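Local coordinates for Lmo0181 protein (Listeria monocytogenes serovar 1/2a, PDB 5F7V) that binds the cyclic glucan cycloalternan as an extracellular lipoprotein and probably delivers it to an ABC transporter for uptake, at residues A[145-157]-A[266-278]. Sequence-based numbering, arbitrary orientation. Where two conformers were deposited one is given.
Sequences EYPTADWTWKDEE and DVQVEAGNTQKAT
N273 lies flat against the indole of W153: its CB sits 3.5 Å from the centroid of the six-membered ring, almost on the ring normal, which defines a CH-pi contact over the face. Amide and ring planes are 9° apart, so the carboxamide continues the stack above CE3 and CZ3. With CG anti to the backbone N (chi1 -159°), N273 keeps the amide over the ring, and its ND2 is hydrogen-bonded to N189 OD1. Two waters join N273 OD1 to K154 NZ. At the indole's edge the A271 carbonyl lies near the ring plane, while NE1 is hydrogen-bonded to Q188 OE1. The helix 153-163 starts here: T152 occupies its N-cap, and W153 N donates to G272 O (2.9 Å) in a bent bond. A271 CB packs against the end of the type I turn T148-W151, 3.3 Å from W151 O and close to W151 CB; within it D150 N donates to T148 OG1, an ST turn.

Q268 grips the other end. A bend at chi2 lays CG and CD along the T148-A149 peptide, and NE2 donates to P147 O at 3.1 Å; the oxygen lies near the amide plane, but the donor stands 39° out of the carbonyl plane. Q268 OE1 accepts from V269 N, so both ends of the amide are fixed. Farther out, the K276 chain runs nearly straight to bring NZ to D150 OD1 from above the carboxylate plane, a 2.9 Å salt bridge. One water donates to T148 O and V269 O, another to A149 O and E270 O, each linking two acceptors that could not bond each other.

Within this extracellular solute-binding protein fold (PBP clan), the contact lies away from the sugar, the E156 side chain about 13 Å from a bound glucose. It fastens the loop before helix 153-163 to the connection between strands 265-268 and 278-287; P147 also touches helix 136-142, W153 packs on helix 179-187, and Q268 pairs through its backbone with T132 of strand 119-135.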
ATOM      1  N   GLU A 145     -28.346   2.516   1.476  1.00  9.75           N
ATOM      2  CA  GLU A 145     -27.803   1.601   2.490  1.00 10.13           C
ATOM      3  C   GLU A 145     -26.275   1.488   2.371  1.00  8.23           C
ATOM      4  O   GLU A 145     -25.709   1.525   1.292  1.00  7.52           O
ATOM      5  CB  GLU A 145     -28.432   0.223   2.327  1.00 11.99           C
ATOM      6  CG  GLU A 145     -29.946   0.227   2.501  1.00 15.09           C
ATOM      7  CD  GLU A 145     -30.451   0.724   3.833  1.00 17.63           C
ATOM      8  OE1 GLU A 145     -29.767   0.568   4.874  1.00 20.61           O
ATOM      9  OE2 GLU A 145     -31.577   1.284   3.914  1.00 21.88           O
ATOM     10  N   TYR A 146     -25.611   1.350   3.512  1.00  7.65           N
ATOM     11  CA  TYR A 146     -24.155   1.304   3.585  1.00  6.76           C
ATOM     12  C   TYR A 146     -23.586   0.073   2.878  1.00  6.26           C
ATOM     13  O   TYR A 146     -24.200  -0.986   2.777  1.00  6.81           O
ATOM     14  CB  TYR A 146     -23.692   1.276   5.054  1.00  7.25           C
ATOM     15  CG  TYR A 146     -24.173   2.429   5.906  1.00  7.65           C
ATOM     16  CD1 TYR A 146     -24.443   3.696   5.400  1.00  7.40           C
ATOM     17  CD2 TYR A 146     -24.335   2.255   7.275  1.00  8.52           C
ATOM     18  CE1 TYR A 146     -24.856   4.724   6.229  1.00  7.82           C
ATOM     19  CE2 TYR A 146     -24.750   3.277   8.093  1.00  9.00           C
ATOM     20  CZ  TYR A 146     -25.028   4.532   7.586  1.00  8.64           C
ATOM     21  OH  TYR A 146     -25.475   5.557   8.381  1.00  9.35           O
ATOM     22  N   PRO A 147     -22.334   0.175   2.411  1.00  5.46           N
ATOM     23  CA  PRO A 147     -21.667  -1.026   1.897  1.00  5.37           C
ATOM     24  C   PRO A 147     -21.675  -2.212   2.854  1.00  6.17           C
ATOM     25  O   PRO A 147     -21.472  -2.021   4.042  1.00  6.62           O
ATOM     26  CB  PRO A 147     -20.232  -0.535   1.720  1.00  5.23           C
ATOM     27  CG  PRO A 147     -20.336   0.947   1.490  1.00  4.98           C
ATOM     28  CD  PRO A 147     -21.455   1.360   2.424  1.00  5.28           C
ATOM     29  N   THR A 148     -21.803  -3.412   2.306  1.00  6.40           N
ATOM     30  CA  THR A 148     -21.726  -4.639   3.072  1.00  7.68           C
ATOM     31  C   THR A 148     -20.582  -5.449   2.497  1.00  7.87           C
ATOM     32  O   THR A 148     -20.115  -5.277   1.372  1.00  7.10           O
ATOM     33  CB  THR A 148     -23.008  -5.495   3.017  1.00  8.47           C
ATOM     34  OG1 THR A 148     -23.002  -6.227   1.786  1.00  8.44           O
ATOM     35  CG2 THR A 148     -24.262  -4.639   3.141  1.00  8.53           C
ATOM     36  N   ALA A 149     -20.154  -6.421   3.285  1.00  9.36           N
ATOM     37  CA  ALA A 149     -19.076  -7.315   2.953  1.00 10.10           C
ATOM     38  C   ALA A 149     -19.515  -8.322   1.887  1.00 10.35           C
ATOM     39  O   ALA A 149     -18.657  -9.020   1.337  1.00 11.56           O
ATOM     40  CB  ALA A 149     -18.610  -8.059   4.211  1.00 11.80           C
ATOM     41  N   ASP A 150     -20.793  -8.392   1.563  1.00 10.16           N
ATOM     42  CA  ASP A 150     -21.170  -9.279   0.460  1.00 10.32           C
ATOM     43  C   ASP A 150     -21.697  -8.567  -0.750  1.00  8.41           C
ATOM     44  O   ASP A 150     -22.179  -9.219  -1.673  1.00  8.60           O
ATOM     45  CB  ASP A 150     -22.045 -10.384   0.970  1.00 12.51           C
ATOM     46  CG  ASP A 150     -21.195 -11.403   1.744  1.00 14.51           C
ATOM     47  OD1 ASP A 150     -20.249 -12.156   1.302  1.00 15.79           O
ATOM     48  OD2 ASP A 150     -21.506 -11.431   2.927  1.00 16.79           O
ATOM     49  N   TRP A 151     -21.492  -7.253  -0.794  1.00  6.92           N
ATOM     50  CA  TRP A 151     -21.654  -6.581  -2.066  1.00  5.76           C
ATOM     51  C   TRP A 151     -20.741  -7.188  -3.131  1.00  5.22           C
ATOM     52  O   TRP A 151     -19.631  -7.611  -2.837  1.00  5.51           O
ATOM     53  CB  TRP A 151     -21.256  -5.137  -1.862  1.00  5.24           C
ATOM     54  CG  TRP A 151     -22.337  -4.181  -1.413  1.00  5.32           C
ATOM     55  CD1 TRP A 151     -23.586  -4.452  -0.962  1.00  5.95           C
ATOM     56  CD2 TRP A 151     -22.218  -2.752  -1.474  1.00  5.12           C
ATOM     57  NE1 TRP A 151     -24.265  -3.267  -0.743  1.00  5.99           N
ATOM     58  CE2 TRP A 151     -23.441  -2.224  -1.044  1.00  5.44           C
ATOM     59  CE3 TRP A 151     -21.191  -1.878  -1.872  1.00  4.87           C
ATOM     60  CZ2 TRP A 151     -23.660  -0.823  -1.010  1.00  5.46           C
ATOM     61  CZ3 TRP A 151     -21.419  -0.469  -1.808  1.00  4.91           C
ATOM     62  CH2 TRP A 151     -22.636  -0.021  -1.392  1.00  5.21           C
ATOM     63  N   THR A 152     -21.229  -7.134  -4.366  1.00  4.54           N
ATOM     64  CA  THR A 152     -20.382  -7.302  -5.532  1.00  4.25           C
ATOM     65  C   THR A 152     -20.275  -5.960  -6.240  1.00  3.80           C
ATOM     66  O   THR A 152     -20.916  -4.971  -5.861  1.00  3.68           O
ATOM     67  CB  THR A 152     -20.865  -8.425  -6.473  1.00  4.54           C
ATOM     68  OG1 THR A 152     -22.141  -8.078  -7.039  1.00  4.59           O
ATOM     69  CG2 THR A 152     -20.912  -9.759  -5.765  1.00  5.28           C
ATOM     70  N   TRP A 153     -19.464  -5.908  -7.299  1.00  3.75           N
ATOM     71  CA  TRP A 153     -19.309  -4.639  -8.042  1.00  3.68           C
ATOM     72  C   TRP A 153     -20.632  -3.994  -8.374  1.00  3.69           C
ATOM     73  O   TRP A 153     -20.773  -2.763  -8.241  1.00  3.75           O
ATOM     74  CB  TRP A 153     -18.590  -4.845  -9.366  1.00  3.93           C
ATOM     75  CG  TRP A 153     -17.153  -5.254  -9.259  1.00  4.24           C
ATOM     76  CD1 TRP A 153     -16.297  -5.215  -8.176  1.00  4.44           C
ATOM     77  CD2 TRP A 153     -16.383  -5.716 -10.366  1.00  4.66           C
ATOM     78  NE1 TRP A 153     -15.051  -5.665  -8.568  1.00  5.05           N
ATOM     79  CE2 TRP A 153     -15.073  -5.990  -9.897  1.00  5.16           C
ATOM     80  CE3 TRP A 153     -16.697  -5.977 -11.702  1.00  4.84           C
ATOM     81  CZ2 TRP A 153     -14.072  -6.479 -10.753  1.00  5.84           C
ATOM     82  CZ3 TRP A 153     -15.704  -6.504 -12.529  1.00  5.40           C
ATOM     83  CH2 TRP A 153     -14.432  -6.717 -12.050  1.00  5.88           C
ATOM     84  N   LYS A 154     -21.645  -4.758  -8.762  1.00  3.87           N
ATOM     85  CA  LYS A 154     -22.882  -4.149  -9.192  1.00  4.23           C
ATOM     86  C   LYS A 154     -23.578  -3.400  -8.057  1.00  4.36           C
ATOM     87  O   LYS A 154     -24.224  -2.386  -8.301  1.00  4.62           O
ATOM     88  CB  LYS A 154     -23.842  -5.174  -9.772  1.00  4.73           C
ATOM     89  CG  LYS A 154     -24.363  -6.201  -8.787  1.00  4.93           C
ATOM     90  CD  LYS A 154     -25.162  -7.306  -9.458  1.00  5.68           C
ATOM     91  CE  LYS A 154     -24.350  -8.264 -10.292  1.00  5.57           C
ATOM     92  NZ  LYS A 154     -23.411  -9.121  -9.501  1.00  5.32           N
ATOM     93  N   ASP A 155     -23.435  -3.851  -6.816  1.00  4.51           N
ATOM     94  CA  ASP A 155     -24.026  -3.120  -5.678  1.00  4.93           C
ATOM     95  C   ASP A 155     -23.310  -1.809  -5.449  1.00  4.77           C
ATOM     96  O   ASP A 155     -23.943  -0.771  -5.183  1.00  5.20           O
ATOM     97  CB  ASP A 155     -23.956  -3.948  -4.407  1.00  5.27           C
ATOM     98  CG  ASP A 155     -24.652  -5.264  -4.560  1.00  6.15           C
ATOM     99  OD1 ASP A 155     -25.889  -5.240  -4.676  1.00  8.07           O
ATOM    100  OD2 ASP A 155     -24.005  -6.324  -4.552  1.00  6.19           O
ATOM    101  N   GLU A 156     -21.998  -1.785  -5.545  0.50  4.50           N
ATOM    102  CA  GLU A 156     -21.319  -0.519  -5.386  0.50  4.62           C
ATOM    103  C   GLU A 156     -21.546   0.408  -6.569  0.50  4.94           C
ATOM    104  O   GLU A 156     -21.600   1.637  -6.391  0.50  5.16           O
ATOM    105  CB  GLU A 156     -19.836  -0.748  -5.176  0.50  4.73           C
ATOM    106  CG  GLU A 156     -19.096   0.548  -5.266  0.50  5.25           C
ATOM    107  CD  GLU A 156     -17.662   0.377  -4.834  0.50  5.70           C
ATOM    108  OE1 GLU A 156     -17.193  -0.712  -4.348  0.50  5.89           O
ATOM    109  OE2 GLU A 156     -17.013   1.418  -5.068  0.50  6.49           O
ATOM    110  N   GLU A 157     -21.688  -0.123  -7.778  1.00  5.11           N
ATOM    111  CA  GLU A 157     -21.973   0.750  -8.902  1.00  5.93           C
ATOM    112  C   GLU A 157     -23.351   1.368  -8.762  1.00  5.94           C
ATOM    113  O   GLU A 157     -23.512   2.555  -9.059  1.00  6.20           O
ATOM    114  CB  GLU A 157     -21.889  -0.032 -10.211  1.00  6.92           C
ATOM    115  CG  GLU A 157     -20.466  -0.472 -10.612  1.00  7.89           C
ATOM    116  CD  GLU A 157     -20.375  -1.470 -11.758  1.00  9.62           C
ATOM    117  OE1 GLU A 157     -21.398  -1.654 -12.436  1.00 11.82           O
ATOM    118  OE2 GLU A 157     -19.290  -2.035 -12.111  1.00 11.54           O
ATOM    119  N   ASP A 266     -17.186   5.363   7.906  1.00  4.59           N
ATOM    120  CA  ASP A 266     -16.871   4.002   8.346  1.00  4.51           C
ATOM    121  C   ASP A 266     -16.218   3.271   7.177  1.00  4.23           C
ATOM    122  O   ASP A 266     -15.899   3.871   6.147  1.00  4.10           O
ATOM    123  CB  ASP A 266     -18.125   3.313   8.917  1.00  4.72           C
ATOM    124  CG  ASP A 266     -17.853   2.218   9.953  1.00  4.98           C
ATOM    125  OD1 ASP A 266     -16.696   1.760  10.115  1.00  4.85           O
ATOM    126  OD2 ASP A 266     -18.873   1.857  10.610  1.00  5.58           O
ATOM    127  N   VAL A 267     -15.917   2.002   7.384  1.00  4.22           N
ATOM    128  CA  VAL A 267     -15.188   1.209   6.389  1.00  4.03           C
ATOM    129  C   VAL A 267     -15.813  -0.141   6.179  1.00  4.01           C
ATOM    130  O   VAL A 267     -16.526  -0.662   7.058  1.00  4.17           O
ATOM    131  CB  VAL A 267     -13.705   1.039   6.776  1.00  4.06           C
ATOM    132  CG1 VAL A 267     -13.014   2.377   6.943  1.00  4.11           C
ATOM    133  CG2 VAL A 267     -13.531   0.184   8.004  1.00  4.23           C
ATOM    134  N   GLN A 268     -15.560  -0.739   5.033  1.00  3.85           N
ATOM    135  CA  GLN A 268     -16.053  -2.063   4.666  1.00  3.84           C
ATOM    136  C   GLN A 268     -15.048  -2.812   3.810  1.00  3.72           C
ATOM    137  O   GLN A 268     -14.238  -2.222   3.133  1.00  3.61           O
ATOM    138  CB  GLN A 268     -17.405  -1.939   3.925  1.00  3.81           C
ATOM    139  CG  GLN A 268     -18.153  -3.244   3.680  1.00  3.87           C
ATOM    140  CD  GLN A 268     -18.359  -4.010   4.954  1.00  4.10           C
ATOM    141  OE1 GLN A 268     -17.560  -4.856   5.318  1.00  4.23           O
ATOM    142  NE2 GLN A 268     -19.464  -3.708   5.648  1.00  4.34           N
ATOM    143  N   VAL A 269     -15.111  -4.138   3.890  1.00  3.78           N
ATOM    144  CA  VAL A 269     -14.374  -4.989   2.939  1.00  3.69           C
ATOM    145  C   VAL A 269     -14.751  -4.653   1.524  1.00  3.55           C
ATOM    146  O   VAL A 269     -15.934  -4.488   1.234  1.00  3.73           O
ATOM    147  CB  VAL A 269     -14.677  -6.472   3.210  1.00  3.82           C
ATOM    148  CG1 VAL A 269     -13.868  -7.372   2.262  1.00  3.76           C
ATOM    149  CG2 VAL A 269     -14.412  -6.864   4.654  1.00  4.01           C
ATOM    150  N   GLU A 270     -13.765  -4.503   0.642  1.00  3.48           N
ATOM    151  CA  GLU A 270     -14.084  -4.164  -0.753  1.00  3.47           C
ATOM    152  C   GLU A 270     -14.881  -5.256  -1.469  1.00  3.53           C
ATOM    153  O   GLU A 270     -14.627  -6.459  -1.262  1.00  3.67           O
ATOM    154  CB  GLU A 270     -12.813  -3.893  -1.517  1.00  3.53           C
ATOM    155  CG  GLU A 270     -12.031  -2.692  -1.011  1.00  3.64           C
ATOM    156  CD  GLU A 270     -10.911  -2.432  -2.004  1.00  3.73           C
ATOM    157  OE1 GLU A 270      -9.895  -3.133  -1.944  1.00  3.95           O
ATOM    158  OE2 GLU A 270     -11.010  -1.518  -2.851  1.00  4.07           O
ATOM    159  N   ALA A 271     -15.771  -4.814  -2.337  1.00  3.53           N
ATOM    160  CA  ALA A 271     -16.549  -5.744  -3.170  1.00  3.64           C
ATOM    161  C   ALA A 271     -15.730  -6.358  -4.299  1.00  3.60           C
ATOM    162  O   ALA A 271     -14.924  -5.686  -4.913  1.00  3.88           O
ATOM    163  CB  ALA A 271     -17.744  -5.004  -3.749  1.00  3.69           C
ATOM    164  N   GLY A 272     -15.962  -7.622  -4.607  1.00  3.63           N
ATOM    165  CA  GLY A 272     -15.414  -8.267  -5.795  1.00  3.58           C
ATOM    166  C   GLY A 272     -16.499  -8.576  -6.786  1.00  3.68           C
ATOM    167  O   GLY A 272     -17.605  -8.072  -6.711  1.00  3.58           O
ATOM    168  N   ASN A 273     -16.154  -9.440  -7.720  1.00  3.70           N
ATOM    169  CA  ASN A 273     -17.096  -9.869  -8.756  1.00  3.86           C
ATOM    170  C   ASN A 273     -17.212 -11.367  -8.746  1.00  4.05           C
ATOM    171  O   ASN A 273     -18.112 -11.874  -8.057  1.00  4.25           O
ATOM    172  CB  ASN A 273     -16.788  -9.279 -10.126  1.00  3.89           C
ATOM    173  CG  ASN A 273     -18.012  -9.305 -11.026  1.00  4.11           C
ATOM    174  OD1 ASN A 273     -19.140  -9.087 -10.563  1.00  4.45           O
ATOM    175  ND2 ASN A 273     -17.830  -9.574 -12.285  1.00  4.23           N
ATOM    176  N   THR A 274     -16.351 -12.083  -9.442  1.00  4.04           N
ATOM    177  CA  THR A 274     -16.385 -13.541  -9.299  1.00  4.31           C
ATOM    178  C   THR A 274     -15.826 -14.006  -7.962  1.00  4.50           C
ATOM    179  O   THR A 274     -16.110 -15.138  -7.522  1.00  4.73           O
ATOM    180  CB  THR A 274     -15.588 -14.200 -10.421  1.00  4.36           C
ATOM    181  OG1 THR A 274     -14.211 -13.818 -10.330  1.00  4.34           O
ATOM    182  CG2 THR A 274     -16.187 -13.881 -11.800  1.00  4.40           C
ATOM    183  N   GLN A 275     -15.000 -13.172  -7.337  1.00  4.47           N
ATOM    184  CA  GLN A 275     -14.467 -13.511  -6.012  1.00  4.71           C
ATOM    185  C   GLN A 275     -13.984 -12.261  -5.352  1.00  4.32           C
ATOM    186  O   GLN A 275     -13.788 -11.234  -5.991  1.00  3.99           O
ATOM    187  CB  GLN A 275     -13.331 -14.524  -6.102  1.00  5.25           C
ATOM    188  CG  GLN A 275     -12.186 -14.099  -7.024  1.00  5.73           C
ATOM    189  CD  GLN A 275     -11.227 -15.228  -7.396  1.00  6.65           C
ATOM    190  OE1 GLN A 275     -11.567 -16.427  -7.312  1.00  8.42           O
ATOM    191  NE2 GLN A 275     -10.056 -14.867  -7.817  1.00  7.12           N
ATOM    192  N   LYS A 276     -13.840 -12.352  -4.040  1.00  4.24           N
ATOM    193  CA  LYS A 276     -13.221 -11.293  -3.281  1.00  4.06           C
ATOM    194  C   LYS A 276     -11.721 -11.310  -3.497  1.00  3.87           C
ATOM    195  O   LYS A 276     -11.119 -12.385  -3.656  1.00  4.06           O
ATOM    196  CB  LYS A 276     -13.542 -11.478  -1.797  1.00  4.38           C
ATOM    197  CG  LYS A 276     -15.048 -11.519  -1.555  1.00  4.73           C
ATOM    198  CD  LYS A 276     -15.445 -11.742  -0.113  1.00  5.11           C
ATOM    199  CE  LYS A 276     -16.942 -11.814   0.083  1.00  5.45           C
ATOM    200  NZ  LYS A 276     -17.331 -12.235   1.448  1.00  5.81           N
ATOM    201  N   ALA A 277     -11.127 -10.123  -3.507  1.00  3.58           N
ATOM    202  CA  ALA A 277      -9.671 -10.005  -3.541  1.00  3.50           C
ATOM    203  C   ALA A 277      -9.300  -8.667  -2.936  1.00  3.41           C
ATOM    204  O   ALA A 277      -9.860  -7.626  -3.332  1.00  3.31           O
ATOM    205  CB  ALA A 277      -9.135 -10.138  -4.956  1.00  3.47           C
ATOM    206  N   THR A 278      -8.381  -8.728  -1.984  1.00  3.46           N
ATOM    207  CA  THR A 278      -7.987  -7.530  -1.240  1.00  3.42           C
ATOM    208  C   THR A 278      -6.478  -7.394  -1.279  1.00  3.44           C
ATOM    209  O   THR A 278      -5.693  -8.340  -1.470  1.00  3.62           O
ATOM    210  CB  THR A 278      -8.460  -7.647   0.194  1.00  3.53           C
ATOM    211  OG1 THR A 278      -7.915  -8.845   0.747  1.00  3.67           O
ATOM    212  CG2 THR A 278     -10.007  -7.652   0.219  1.00  3.52           C
TER
HETATM  213  O   HOH W   1     -18.207  -3.457  -0.052  1.00  8.59           O
HETATM  214  O   HOH W   2     -16.419  -8.431  -0.558  1.00  9.22           O
HETATM  215  O   HOH W   3     -17.630  -9.397  -3.017  1.00  6.27           O
HETATM  216  O   HOH W   4     -21.613 -10.209 -11.262  1.00  5.19           O
HETATM  217  O   HOH W   5     -21.146  -7.279 -10.022  1.00  5.55           O
HETATM  218  O   HOH W   6     -16.672  -1.942  -1.965  0.50  2.21           O